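Local coordinates for foldase protein PrsA (Streptococcus pneumoniae, PDB 5TVL) that probably assists the folding of secreted proteins outside the cell after their translocation, as a peptidyl-prolyl cis-trans isomerase anchored to the membrane as a lipoprotein, at residues D190-V195 with Y208-L213; T121-R126 with A145-L150; I167-A172 with A183-D188. All coordinates share one frame; numbering follows the deposited sequence.

Contact 1 of 3, residues D190-V195 with Y208-L213; sequences DGVSDV and YYIVKL
The side chain of V192 overlaps the aliphatic stem of K212, its CG2 methyl lying against K212 CD, while its other methyl, CG1, reaches I210 CG2 at 4.0 Å. This is the outer part of the antiparallel sheet of a parvulin-type isomerase domain: the loop between helix 178-186 and the edge strand 196-198 runs antiparallel to strand 207-216, which on its far side bonds to strand 120-127. The two backbones form a single bridge, V192 with K212. Around it L213 N donates to G191 O, and S193 N donates to V211 O at 2.9 Å almost straight, with 170° at the hydrogen. Beyond this pair the regular pattern is replaced by a side chain. With chi1 at 73°, the OG of S193 stands between its own backbone N and carbonyl carbon, where it accepts the hydrogen of V211 N at 2.9 Å and passes its own to D194 O at 3.0 Å. One hydroxyl thus serves a strand amide and a loop carbonyl together, a simple example of a side chain standing in for backbone pairing. At the other end D190 N is held by L213 O, and K212, bent at chi2 and chi4, brings its CE to within 3.8 Å of D190 CA. The lysine NZ remains too far from the D190 carboxylate for an ion pair. The sheet's two faces have different neighbours: Y208 meets E130 of helix 130-139, which the loop residue V195 also touches, whereas V211 packs on V180 and A184 of helix 178-186. D194 N is hydrogen-bonded to N67 of the second subunit. Next to D194 in the chain, V195 CG1 sits at the edge of the Y208 ring, near the ring plane and 3.9 Å from Y208 CB.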
loop_
_atom_site.group_PDB
_atom_site.type_symbol
_atom_site.label_atom_id
_atom_site.label_comp_id
_atom_site.label_asym_id
_atom_site.label_seq_id
_atom_site.Cartn_x
_atom_site.Cartn_y
_atom_site.Cartn_z
ATOM N N ASP A 190 -15.530 -24.963 13.777
ATOM C CA ASP A 190 -15.374 -25.123 15.234
ATOM C C ASP A 190 -13.920 -25.415 15.660
ATOM O O ASP A 190 -13.685 -26.076 16.673
ATOM C CB ASP A 190 -16.338 -26.188 15.795
ATOM C CG ASP A 190 -17.796 -25.912 15.447
ATOM O OD1 ASP A 190 -18.220 -24.737 15.490
ATOM O OD2 ASP A 190 -18.525 -26.882 15.144
ATOM N N GLY A 191 -12.958 -24.891 14.896
ATOM C CA GLY A 191 -11.532 -25.101 15.153
ATOM C C GLY A 191 -10.899 -23.835 15.697
ATOM O O GLY A 191 -11.205 -22.741 15.230
ATOM N N VAL A 192 -10.011 -23.993 16.679
ATOM C CA VAL A 192 -9.377 -22.870 17.375
ATOM C C VAL A 192 -7.903 -22.784 16.976
ATOM O O VAL A 192 -7.168 -23.771 17.080
ATOM C CB VAL A 192 -9.496 -23.018 18.912
ATOM C CG1 VAL A 192 -8.757 -21.890 19.632
ATOM C CG2 VAL A 192 -10.960 -23.053 19.339
ATOM N N SER A 193 -7.481 -21.604 16.524
ATOM C CA SER A 193 -6.083 -21.359 16.168
ATOM C C SER A 193 -5.222 -21.209 17.420
ATOM O O SER A 193 -5.740 -20.979 18.519
ATOM C CB SER A 193 -5.954 -20.093 15.304
ATOM O OG SER A 193 -6.142 -18.905 16.064
ATOM N N ASP A 194 -3.910 -21.337 17.236
ATOM C CA ASP A 194 -2.927 -20.931 18.247
ATOM C C ASP A 194 -2.776 -19.404 18.193
ATOM O O ASP A 194 -3.491 -18.739 17.434
ATOM C CB ASP A 194 -1.591 -21.637 18.000
ATOM C CG ASP A 194 -1.695 -23.146 18.150
ATOM O OD1 ASP A 194 -2.110 -23.609 19.235
ATOM O OD2 ASP A 194 -1.358 -23.868 17.185
ATOM N N VAL A 195 -1.862 -18.844 18.989
ATOM C CA VAL A 195 -1.668 -17.386 19.024
ATOM C C VAL A 195 -1.091 -16.893 17.689
ATOM O O VAL A 195 -0.070 -17.404 17.217
ATOM C CB VAL A 195 -0.768 -16.916 20.201
ATOM C CG1 VAL A 195 -0.587 -15.397 20.168
ATOM C CG2 VAL A 195 -1.358 -17.349 21.541
ATOM N N TYR A 208 -1.891 -9.663 19.629
ATOM C CA TYR A 208 -1.946 -11.123 19.629
ATOM C C TYR A 208 -3.401 -11.555 19.479
ATOM O O TYR A 208 -4.273 -11.049 20.186
ATOM C CB TYR A 208 -1.325 -11.683 20.915
ATOM C CG TYR A 208 0.093 -11.195 21.130
ATOM C CD1 TYR A 208 0.345 -9.983 21.775
ATOM C CD2 TYR A 208 1.183 -11.925 20.654
ATOM C CE1 TYR A 208 1.638 -9.521 21.955
ATOM C CE2 TYR A 208 2.483 -11.470 20.831
ATOM C CZ TYR A 208 2.701 -10.266 21.479
ATOM O OH TYR A 208 3.982 -9.803 21.661
ATOM N N TYR A 209 -3.652 -12.481 18.553
ATOM C CA TYR A 209 -5.008 -12.888 18.185
ATOM C C TYR A 209 -5.218 -14.384 18.403
ATOM O O TYR A 209 -4.287 -15.179 18.257
ATOM C CB TYR A 209 -5.285 -12.554 16.720
ATOM C CG TYR A 209 -5.188 -11.090 16.371
ATOM C CD1 TYR A 209 -3.957 -10.502 16.089
ATOM C CD2 TYR A 209 -6.329 -10.293 16.291
ATOM C CE1 TYR A 209 -3.861 -9.160 15.752
ATOM C CE2 TYR A 209 -6.244 -8.949 15.954
ATOM C CZ TYR A 209 -5.006 -8.388 15.686
ATOM O OH TYR A 209 -4.903 -7.059 15.354
ATOM N N ILE A 210 -6.446 -14.751 18.767
ATOM C CA ILE A 210 -6.893 -16.145 18.807
ATOM C C ILE A 210 -8.180 -16.187 17.990
ATOM O O ILE A 210 -9.093 -15.405 18.249
ATOM C CB ILE A 210 -7.149 -16.641 20.251
ATOM C CG1 ILE A 210 -5.886 -16.483 21.112
ATOM C CG2 ILE A 210 -7.581 -18.103 20.248
ATOM C CD1 ILE A 210 -6.123 -16.625 22.603
ATOM N N VAL A 211 -8.243 -17.092 17.012
ATOM C CA VAL A 211 -9.374 -17.175 16.078
ATOM C C VAL A 211 -10.140 -18.481 16.288
ATOM O O VAL A 211 -9.539 -19.530 16.518
ATOM C CB VAL A 211 -8.905 -17.093 14.606
ATOM C CG1 VAL A 211 -10.093 -17.066 13.647
ATOM C CG2 VAL A 211 -8.041 -15.864 14.382
ATOM N N LYS A 212 -11.468 -18.389 16.201
ATOM C CA LYS A 212 -12.379 -19.534 16.272
ATOM C C LYS A 212 -13.270 -19.477 15.031
ATOM O O LYS A 212 -14.101 -18.575 14.913
ATOM C CB LYS A 212 -13.222 -19.442 17.553
ATOM C CG LYS A 212 -14.357 -20.455 17.697
ATOM C CD LYS A 212 -13.865 -21.825 18.134
ATOM C CE LYS A 212 -15.009 -22.827 18.223
ATOM N NZ LYS A 212 -15.932 -22.570 19.365
ATOM N N LEU A 213 -13.100 -20.430 14.113
ATOM C CA LEU A 213 -13.928 -20.490 12.903
ATOM C C LEU A 213 -15.328 -21.009 13.246
ATOM O O LEU A 213 -15.465 -22.067 13.860
ATOM C CB LEU A 213 -13.284 -21.381 11.835
ATOM C CG LEU A 213 -13.863 -21.266 10.419
ATOM C CD1 LEU A 213 -13.488 -19.938 9.772
ATOM C CD2 LEU A 213 -13.398 -22.424 9.552
#

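Contact 2 of 3, residues T121-R126 with A145-L150; sequences TAQIIR and ADFAQL
I125 and F147 make the main apolar contact, the isoleucine reaching out from the strand and the ring from the helix. The CD1 methyl of I125 lies over one face of the phenyl ring in a CH-pi contact, 3.8 Å from the centroid of the F147 ring and 26° off its normal, displaced toward the rim. The same methyl touches L150 CB at 4.0 Å, so a single branch of the isoleucine spans two residues of the helix. F147 directs its ring to the strand with CG anti to the backbone N, chi1 -157°. Helix 147-154 packs on one face of the parvulin sheet, where F147 also meets K212 of the neighbouring strand and A140 of the loop before the helix.

Q123 and F147 lie alongside, pointing opposite ways: Q123 CB is 3.5 Å from F147 CD2, and the Q123 amide plane is turned 64° from the F147 ring.

The polar approaches are weaker. Q123 OE1 comes to 3.3 Å from A148 N in the first turn of the helix, but the angle is too poor for a hydrogen bond. At its other corner, Q123 NE2 bonds weakly to T214 OG1.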
loop_
_atom_site.group_PDB
_atom_site.type_symbol
_atom_site.label_atom_id
_atom_site.label_comp_id
_atom_site.label_asym_id
_atom_site.label_seq_id
_atom_site.Cartn_x
_atom_site.Cartn_y
_atom_site.Cartn_z
ATOM N N THR A 121 -17.459 -16.716 8.564
ATOM C CA THR A 121 -17.727 -16.141 9.875
ATOM C C THR A 121 -16.740 -16.748 10.866
ATOM O O THR A 121 -16.318 -17.900 10.718
ATOM C CB THR A 121 -19.174 -16.410 10.327
ATOM O OG1 THR A 121 -20.078 -16.057 9.272
ATOM C CG2 THR A 121 -19.518 -15.596 11.575
ATOM N N ALA A 122 -16.360 -15.958 11.863
ATOM C CA ALA A 122 -15.426 -16.402 12.892
ATOM C C ALA A 122 -15.493 -15.481 14.091
ATOM O O ALA A 122 -16.046 -14.383 14.006
ATOM C CB ALA A 122 -14.006 -16.439 12.343
ATOM N N GLN A 123 -14.927 -15.942 15.202
ATOM C CA GLN A 123 -14.825 -15.154 16.424
ATOM C C GLN A 123 -13.352 -14.932 16.740
ATOM O O GLN A 123 -12.578 -15.889 16.761
ATOM C CB GLN A 123 -15.520 -15.873 17.580
ATOM C CG GLN A 123 -17.016 -16.063 17.370
ATOM C CD GLN A 123 -17.634 -17.018 18.372
ATOM O OE1 GLN A 123 -17.276 -17.018 19.549
ATOM N NE2 GLN A 123 -18.574 -17.834 17.910
ATOM N N ILE A 124 -12.973 -13.674 16.973
ATOM C CA ILE A 124 -11.579 -13.308 17.253
ATOM C C ILE A 124 -11.436 -12.742 18.663
ATOM O O ILE A 124 -12.394 -12.209 19.223
ATOM C CB ILE A 124 -10.997 -12.316 16.209
ATOM C CG1 ILE A 124 -11.796 -11.004 16.144
ATOM C CG2 ILE A 124 -10.954 -12.962 14.830
ATOM C CD1 ILE A 124 -11.125 -9.930 15.311
ATOM N N ILE A 125 -10.236 -12.881 19.227
ATOM C CA ILE A 125 -9.886 -12.311 20.535
ATOM C C ILE A 125 -8.512 -11.633 20.424
ATOM O O ILE A 125 -7.482 -12.311 20.437
ATOM C CB ILE A 125 -9.858 -13.389 21.656
ATOM C CG1 ILE A 125 -11.167 -14.188 21.673
ATOM C CG2 ILE A 125 -9.617 -12.747 23.023
ATOM C CD1 ILE A 125 -11.210 -15.305 22.694
ATOM N N ARG A 126 -8.505 -10.304 20.308
ATOM C CA ARG A 126 -7.259 -9.525 20.279
ATOM C C ARG A 126 -6.748 -9.275 21.706
ATOM O O ARG A 126 -7.538 -9.010 22.614
ATOM C CB ARG A 126 -7.465 -8.197 19.550
ATOM C CG ARG A 126 -6.170 -7.496 19.166
ATOM C CD ARG A 126 -6.433 -6.251 18.331
ATOM N NE ARG A 126 -7.067 -5.184 19.106
ATOM C CZ ARG A 126 -7.423 -3.994 18.622
ATOM N NH1 ARG A 126 -7.216 -3.682 17.342
ATOM N NH2 ARG A 126 -7.996 -3.102 19.426
ATOM N N ALA A 145 -15.430 -25.035 24.865
ATOM C CA ALA A 145 -15.390 -23.774 25.604
ATOM C C ALA A 145 -16.301 -22.717 24.971
ATOM O O ALA A 145 -16.561 -22.754 23.764
ATOM C CB ALA A 145 -13.961 -23.262 25.684
ATOM N N ASP A 146 -16.775 -21.781 25.796
ATOM C CA ASP A 146 -17.647 -20.684 25.334
ATOM C C ASP A 146 -16.798 -19.515 24.816
ATOM O O ASP A 146 -16.456 -18.585 25.553
ATOM C CB ASP A 146 -18.673 -20.240 26.405
ATOM C CG ASP A 146 -18.045 -19.883 27.755
ATOM O OD1 ASP A 146 -16.835 -20.126 27.963
ATOM O OD2 ASP A 146 -18.781 -19.366 28.622
ATOM N N PHE A 147 -16.467 -19.582 23.527
ATOM C CA PHE A 147 -15.537 -18.637 22.899
ATOM C C PHE A 147 -16.067 -17.200 22.876
ATOM O O PHE A 147 -15.281 -16.251 22.911
ATOM C CB PHE A 147 -15.181 -19.097 21.478
ATOM C CG PHE A 147 -13.880 -18.547 20.974
ATOM C CD1 PHE A 147 -12.688 -19.233 21.196
ATOM C CD2 PHE A 147 -13.841 -17.343 20.282
ATOM C CE1 PHE A 147 -11.481 -18.727 20.737
ATOM C CE2 PHE A 147 -12.638 -16.835 19.818
ATOM C CZ PHE A 147 -11.456 -17.526 20.047
ATOM N N ALA A 148 -17.391 -17.048 22.814
ATOM C CA ALA A 148 -18.031 -15.735 22.922
ATOM C C ALA A 148 -17.782 -15.082 24.285
ATOM O O ALA A 148 -17.566 -13.873 24.357
ATOM C CB ALA A 148 -19.523 -15.848 22.656
ATOM N N GLN A 149 -17.808 -15.884 25.349
ATOM C CA GLN A 149 -17.544 -15.398 26.711
ATOM C C GLN A 149 -16.077 -15.008 26.895
ATOM O O GLN A 149 -15.776 -13.960 27.471
ATOM C CB GLN A 149 -17.926 -16.461 27.749
ATOM C CG GLN A 149 -18.035 -15.957 29.187
ATOM C CD GLN A 149 -19.277 -15.118 29.452
ATOM O OE1 GLN A 149 -20.084 -14.860 28.555
ATOM N NE2 GLN A 149 -19.437 -14.686 30.700
ATOM N N LEU A 150 -15.176 -15.861 26.411
ATOM C CA LEU A 150 -13.735 -15.584 26.465
ATOM C C LEU A 150 -13.350 -14.343 25.649
ATOM O O LEU A 150 -12.387 -13.656 25.991
ATOM C CB LEU A 150 -12.930 -16.804 26.002
ATOM C CG LEU A 150 -13.021 -18.043 26.903
ATOM C CD1 LEU A 150 -12.468 -19.267 26.189
ATOM C CD2 LEU A 150 -12.298 -17.825 28.226
#

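Contact 3 of 3, residues I167-A172 with A183-D188; sequences ITFDSA and AAFALD
F169 and F185 bring their rings together obliquely, centroids 6.0 Å apart and planes at 45°. The nearest atoms are F169 CE2 and F185 CE1, 3.8 Å apart. The two rings get there by different torsions. F169 has chi1 at 54°, which sets CG between the backbone N and the carbonyl carbon and carries the ring across toward the helix, although its CB starts off to one side. The tip of this ring, CZ, then meets the CB of A184 at 4.0 Å, the methyl lying at the ring edge and in its plane. F185 follows the other course: its CB already points to the strand segment, and with CG anti to the carbonyl carbon, chi1 -52°, the ring continues in that direction and its far end enters the bend after the strand. There F185 CZ lies 3.7 Å from S171 CA, and D170 O approaches the ring edge in plane, 3.8 Å from F185 CZ. The hydroxyl of S171 is engaged away from the ring, its OG hydrogen-bonded to T117 N, while S171 O takes a bond from K181 of the same helix that carries F185. Both phenylalanines also rest on V120 of the adjoining strand, and A184 reaches V211, which extends the apolar patch along the sheet. Backbone bonds from I167 and F169 to strand 120-127 keep the segment in place as an edge. The whole is the packing of helix 178-186 on one face of the four-stranded antiparallel sheet, one of the helix-on-sheet layers of the parvulin fold.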
loop_
_atom_site.group_PDB
_atom_site.type_symbol
_atom_site.label_atom_id
_atom_site.label_comp_id
_atom_site.label_asym_id
_atom_site.label_seq_id
_atom_site.Cartn_x
_atom_site.Cartn_y
_atom_site.Cartn_z
ATOM N N ILE A 167 -17.210 -12.002 13.692
ATOM C CA ILE A 167 -16.941 -11.195 12.502
ATOM C C ILE A 167 -17.009 -12.051 11.231
ATOM O O ILE A 167 -16.649 -13.228 11.252
ATOM C CB ILE A 167 -15.567 -10.478 12.603
ATOM C CG1 ILE A 167 -15.373 -9.497 11.437
ATOM C CG2 ILE A 167 -14.417 -11.482 12.673
ATOM C CD1 ILE A 167 -14.363 -8.404 11.718
ATOM N N THR A 168 -17.484 -11.442 10.142
ATOM C CA THR A 168 -17.511 -12.055 8.810
ATOM C C THR A 168 -16.508 -11.320 7.912
ATOM O O THR A 168 -16.389 -10.096 8.001
ATOM C CB THR A 168 -18.924 -11.969 8.195
ATOM O OG1 THR A 168 -19.869 -12.579 9.082
ATOM C CG2 THR A 168 -18.992 -12.672 6.843
ATOM N N PHE A 169 -15.789 -12.060 7.062
ATOM C CA PHE A 169 -14.816 -11.456 6.133
ATOM C C PHE A 169 -14.435 -12.328 4.929
ATOM O O PHE A 169 -14.479 -13.555 4.996
ATOM C CB PHE A 169 -13.540 -11.023 6.880
ATOM C CG PHE A 169 -12.885 -12.114 7.689
ATOM C CD1 PHE A 169 -13.236 -12.318 9.022
ATOM C CD2 PHE A 169 -11.889 -12.917 7.136
ATOM C CE1 PHE A 169 -12.622 -13.312 9.776
ATOM C CE2 PHE A 169 -11.275 -13.914 7.884
ATOM C CZ PHE A 169 -11.641 -14.111 9.207
ATOM N N ASP A 170 -14.071 -11.661 3.833
ATOM C CA ASP A 170 -13.486 -12.299 2.654
ATOM C C ASP A 170 -11.982 -12.427 2.857
ATOM O O ASP A 170 -11.444 -12.010 3.880
ATOM C CB ASP A 170 -13.706 -11.442 1.398
ATOM C CG ASP A 170 -15.159 -11.250 1.052
ATOM O OD1 ASP A 170 -15.933 -12.222 1.145
ATOM O OD2 ASP A 170 -15.521 -10.126 0.646
ATOM N N SER A 171 -11.310 -12.999 1.863
ATOM C CA SER A 171 -9.861 -12.873 1.716
ATOM C C SER A 171 -9.444 -11.424 1.462
ATOM O O SER A 171 -8.369 -11.009 1.888
ATOM C CB SER A 171 -9.374 -13.725 0.547
ATOM O OG SER A 171 -10.048 -13.365 -0.650
ATOM N N ALA A 172 -10.294 -10.674 0.759
ATOM C CA ALA A 172 -10.035 -9.270 0.407
ATOM C C ALA A 172 -10.333 -8.232 1.502
ATOM O O ALA A 172 -10.148 -7.035 1.267
ATOM C CB ALA A 172 -10.812 -8.914 -0.853
ATOM N N ALA A 183 -4.731 -17.741 8.784
ATOM C CA ALA A 183 -4.900 -18.694 9.892
ATOM C C ALA A 183 -6.334 -19.213 9.999
ATOM O O ALA A 183 -6.541 -20.394 10.256
ATOM C CB ALA A 183 -4.476 -18.067 11.211
ATOM N N ALA A 184 -7.307 -18.325 9.801
ATOM C CA ALA A 184 -8.728 -18.684 9.856
ATOM C C ALA A 184 -9.158 -19.615 8.712
ATOM O O ALA A 184 -9.910 -20.570 8.939
ATOM C CB ALA A 184 -9.588 -17.425 9.864
ATOM N N PHE A 185 -8.676 -19.348 7.497
ATOM C CA PHE A 185 -9.011 -20.180 6.329
ATOM C C PHE A 185 -8.399 -21.593 6.403
ATOM O O PHE A 185 -8.911 -22.517 5.776
ATOM C CB PHE A 185 -8.586 -19.513 5.005
ATOM C CG PHE A 185 -9.086 -18.095 4.818
ATOM C CD1 PHE A 185 -10.348 -17.692 5.266
ATOM C CD2 PHE A 185 -8.292 -17.159 4.156
ATOM C CE1 PHE A 185 -10.789 -16.385 5.075
ATOM C CE2 PHE A 185 -8.731 -15.853 3.964
ATOM C CZ PHE A 185 -9.981 -15.466 4.422
ATOM N N ALA A 186 -7.306 -21.742 7.156
ATOM C CA ALA A 186 -6.658 -23.041 7.377
ATOM C C ALA A 186 -7.348 -23.904 8.432
ATOM O O ALA A 186 -7.090 -25.104 8.498
ATOM C CB ALA A 186 -5.197 -22.842 7.755
ATOM N N LEU A 187 -8.199 -23.302 9.263
ATOM C CA LEU A 187 -8.973 -24.051 10.261
ATOM C C LEU A 187 -10.123 -24.836 9.629
ATOM O O LEU A 187 -10.604 -24.495 8.544
ATOM C CB LEU A 187 -9.556 -23.102 11.312
ATOM C CG LEU A 187 -8.558 -22.354 12.193
ATOM C CD1 LEU A 187 -9.216 -21.165 12.881
ATOM C CD2 LEU A 187 -7.920 -23.285 13.213
ATOM N N ASP A 188 -10.549 -25.891 10.320
ATOM C CA ASP A 188 -11.849 -26.522 10.066
ATOM C C ASP A 188 -12.890 -25.813 10.928
ATOM O O ASP A 188 -12.539 -25.005 11.796
ATOM C CB ASP A 188 -11.816 -28.018 10.399
ATOM C CG ASP A 188 -10.842 -28.799 9.527
ATOM O OD1 ASP A 188 -10.719 -28.495 8.319
ATOM O OD2 ASP A 188 -10.203 -29.732 10.055
#

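Overall arrangement
All three contacts belong to one parvulin-type domain and meet on its antiparallel sheet, ordered 166-169, 120-127, 207-216, 196-198. Along the chain contact 2 closes first, then contact 3, then contact 1. The centres of contacts 1 and 2 are about 8 Å apart; contact 3 lies about 11 Å from contact 1 and about 14 Å from contact 2, which it joins through strand 166-169. Helices 147-154 and 178-186 cover opposite faces, so the sheet lies between them, while contact 1 is made along one side of it. Contacts 1 and 3 also touch the second subunit, and R126 of segment 121-126 bonds to its Y204. Together they hold the domain together, consistent with the foldase's isomerase activity.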